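Local coordinates for nitroreductase family protein (Sphingopyxis sp., PDB 7DP1) that reduces nitro groups, probably including those of dinitroaniline herbicides, with bound flavin mononucleotide as cofactor and NADPH as electron source, at residues 172-177 with 199-204. The protein carries 1 engineered substitution. Sequence-based numbering, arbitrary orientation.
Sequences SCPQEC and SGLAIG. With FMN (flavin mononucleotide), chain C.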
# COMPACT_ATOMS: atom_id res chain seq x y z
N SER A 172 9.61 -0.91 -12.84
CA SER A 172 9.79 0.23 -11.97
C SER A 172 10.66 -0.04 -10.76
O SER A 172 11.01 -1.18 -10.45
CB SER A 172 8.42 0.75 -11.52
OG SER A 172 7.85 -0.12 -10.57
N CYS A 173 11.04 1.05 -10.10
CA CYS A 173 11.72 0.99 -8.83
C CYS A 173 11.09 2.02 -7.91
O CYS A 173 11.23 3.21 -8.16
CB CYS A 173 13.22 1.29 -8.99
SG CYS A 173 14.17 0.89 -7.47
N PRO A 174 10.38 1.57 -6.87
CA PRO A 174 9.93 2.54 -5.86
C PRO A 174 11.17 3.10 -5.15
O PRO A 174 12.12 2.36 -4.93
CB PRO A 174 9.06 1.70 -4.92
CG PRO A 174 9.52 0.29 -5.13
CD PRO A 174 9.99 0.19 -6.53
N GLN A 175 11.18 4.39 -4.86
CA GLN A 175 12.38 5.03 -4.29
C GLN A 175 12.06 6.02 -3.19
O GLN A 175 11.59 7.12 -3.47
CB GLN A 175 13.16 5.77 -5.36
CG GLN A 175 13.82 4.94 -6.42
CD GLN A 175 14.73 5.80 -7.27
OE1 GLN A 175 14.26 6.53 -8.14
NE2 GLN A 175 16.03 5.73 -7.01
N GLU A 176 12.38 5.68 -1.95
CA GLU A 176 12.21 6.62 -0.85
C GLU A 176 13.38 7.57 -0.73
O GLU A 176 13.35 8.52 0.05
CB GLU A 176 12.03 5.87 0.46
CG GLU A 176 10.62 5.80 0.92
CD GLU A 176 10.37 4.58 1.80
OE1 GLU A 176 11.34 3.89 2.16
OE2 GLU A 176 9.19 4.34 2.11
N CYS A 177 14.44 7.31 -1.50
CA CYS A 177 15.65 8.12 -1.40
C CYS A 177 15.37 9.61 -1.68
O CYS A 177 16.04 10.49 -1.13
CB CYS A 177 16.71 7.60 -2.38
SG CYS A 177 16.17 7.60 -4.10
N SER A 199 7.37 9.31 -1.85
CA SER A 199 8.33 8.45 -2.52
C SER A 199 8.41 8.76 -4.00
O SER A 199 7.47 9.33 -4.57
CB SER A 199 7.95 6.98 -2.32
OG SER A 199 8.82 6.11 -3.01
N GLY A 200 9.52 8.40 -4.62
CA GLY A 200 9.56 8.43 -6.08
C GLY A 200 9.25 7.03 -6.59
O GLY A 200 9.26 6.07 -5.80
N LEU A 201 8.93 6.92 -7.87
CA LEU A 201 8.83 5.63 -8.55
C LEU A 201 9.53 5.76 -9.90
O LEU A 201 9.04 6.45 -10.81
CB LEU A 201 7.37 5.18 -8.72
CG LEU A 201 7.08 3.84 -9.43
CD1 LEU A 201 7.40 2.61 -8.53
CD2 LEU A 201 5.63 3.76 -9.98
N ALA A 202 10.72 5.20 -10.02
CA ALA A 202 11.41 5.24 -11.31
C ALA A 202 10.66 4.33 -12.26
O ALA A 202 10.29 3.22 -11.88
CB ALA A 202 12.85 4.80 -11.16
N ILE A 203 10.43 4.78 -13.50
CA ILE A 203 9.66 4.01 -14.48
C ILE A 203 10.35 3.88 -15.82
O ILE A 203 10.84 4.88 -16.36
CB ILE A 203 8.27 4.66 -14.72
CG1 ILE A 203 7.40 4.53 -13.47
CG2 ILE A 203 7.53 3.96 -15.85
CD1 ILE A 203 6.04 5.19 -13.63
N GLY A 204 10.35 2.67 -16.39
CA GLY A 204 10.95 2.45 -17.70
C GLY A 204 10.96 1.00 -18.13
O GLY A 204 10.29 0.15 -17.51
N1 FMN C . 15.09 0.54 -3.49
C2 FMN C . 16.22 1.31 -3.69
O2 FMN C . 17.22 0.83 -4.20
N3 FMN C . 16.23 2.64 -3.32
C4 FMN C . 15.13 3.22 -2.74
O4 FMN C . 15.16 4.42 -2.43
C4A FMN C . 14.00 2.43 -2.52
N5 FMN C . 12.88 2.97 -1.94
C5A FMN C . 11.74 2.21 -1.74
C6 FMN C . 10.63 2.80 -1.15
C7 FMN C . 9.48 2.06 -0.94
C7M FMN C . 8.27 2.68 -0.32
C8 FMN C . 9.45 0.72 -1.30
C8M FMN C . 8.17 -0.03 -1.06
C9 FMN C . 10.56 0.12 -1.88
C9A FMN C . 11.73 0.86 -2.10
N10 FMN C . 12.86 0.31 -2.68
C10 FMN C . 13.99 1.09 -2.89
C1' FMN C . 12.89 -1.12 -3.12
C2' FMN C . 13.05 -2.14 -2.00
O2' FMN C . 14.41 -2.22 -1.62
C3' FMN C . 12.60 -3.49 -2.53
O3' FMN C . 11.20 -3.43 -2.67
C4' FMN C . 12.92 -4.67 -1.61
O4' FMN C . 14.31 -4.90 -1.46
C5' FMN C . 12.32 -5.91 -2.22
O5' FMN C . 12.92 -6.09 -3.48
P FMN C . 11.93 -6.28 -4.74
O1P FMN C . 12.74 -6.21 -6.00
O2P FMN C . 11.22 -7.62 -4.61
O3P FMN C . 10.89 -5.17 -4.70
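Part of the flavin pocket of this nitroreductase fold is formed at the end of an antiparallel strand pair, in which Gln175 faces Gly200 and Cys173 faces Ala202 as hydrogen-bonded pairs. Gln175 N reaches Gly200 O at 2.7 Å from above the carbonyl plane, and the same oxygen accepts a bond from Ser199 OG, so two donors grip it. A first torsion of 177° swings that hydroxyl to the carbonyl side of Ser199, where OG also lies 3.0 Å from Gln175 O. Beyond the pair, Gln175 NE2 donates to Asn128 O and OE1 accepts from Trp178 NE1; OE1 is 3.8 Å from Ala202 CB, a methyl small enough to fit beside the amide. On the other face Leu201 CD1 lies 3.6 Å from Pro174 N, an apolar branch suited to a proline nitrogen that has no hydrogen to give. Pro174 in turn lays CG 3.4 Å from C9 of the flavin. Glu176 packs its side chain against the dimethylbenzene end, CD 3.5 Å from C6; an alanine here would probably strip the C6 and C7M corner of its carboxylate cover. Glu176 N donates to flavin N5, 2.8 Å away with 156° at the hydrogen, and beside it Cys177 N donates to O4 at 3.1 Å.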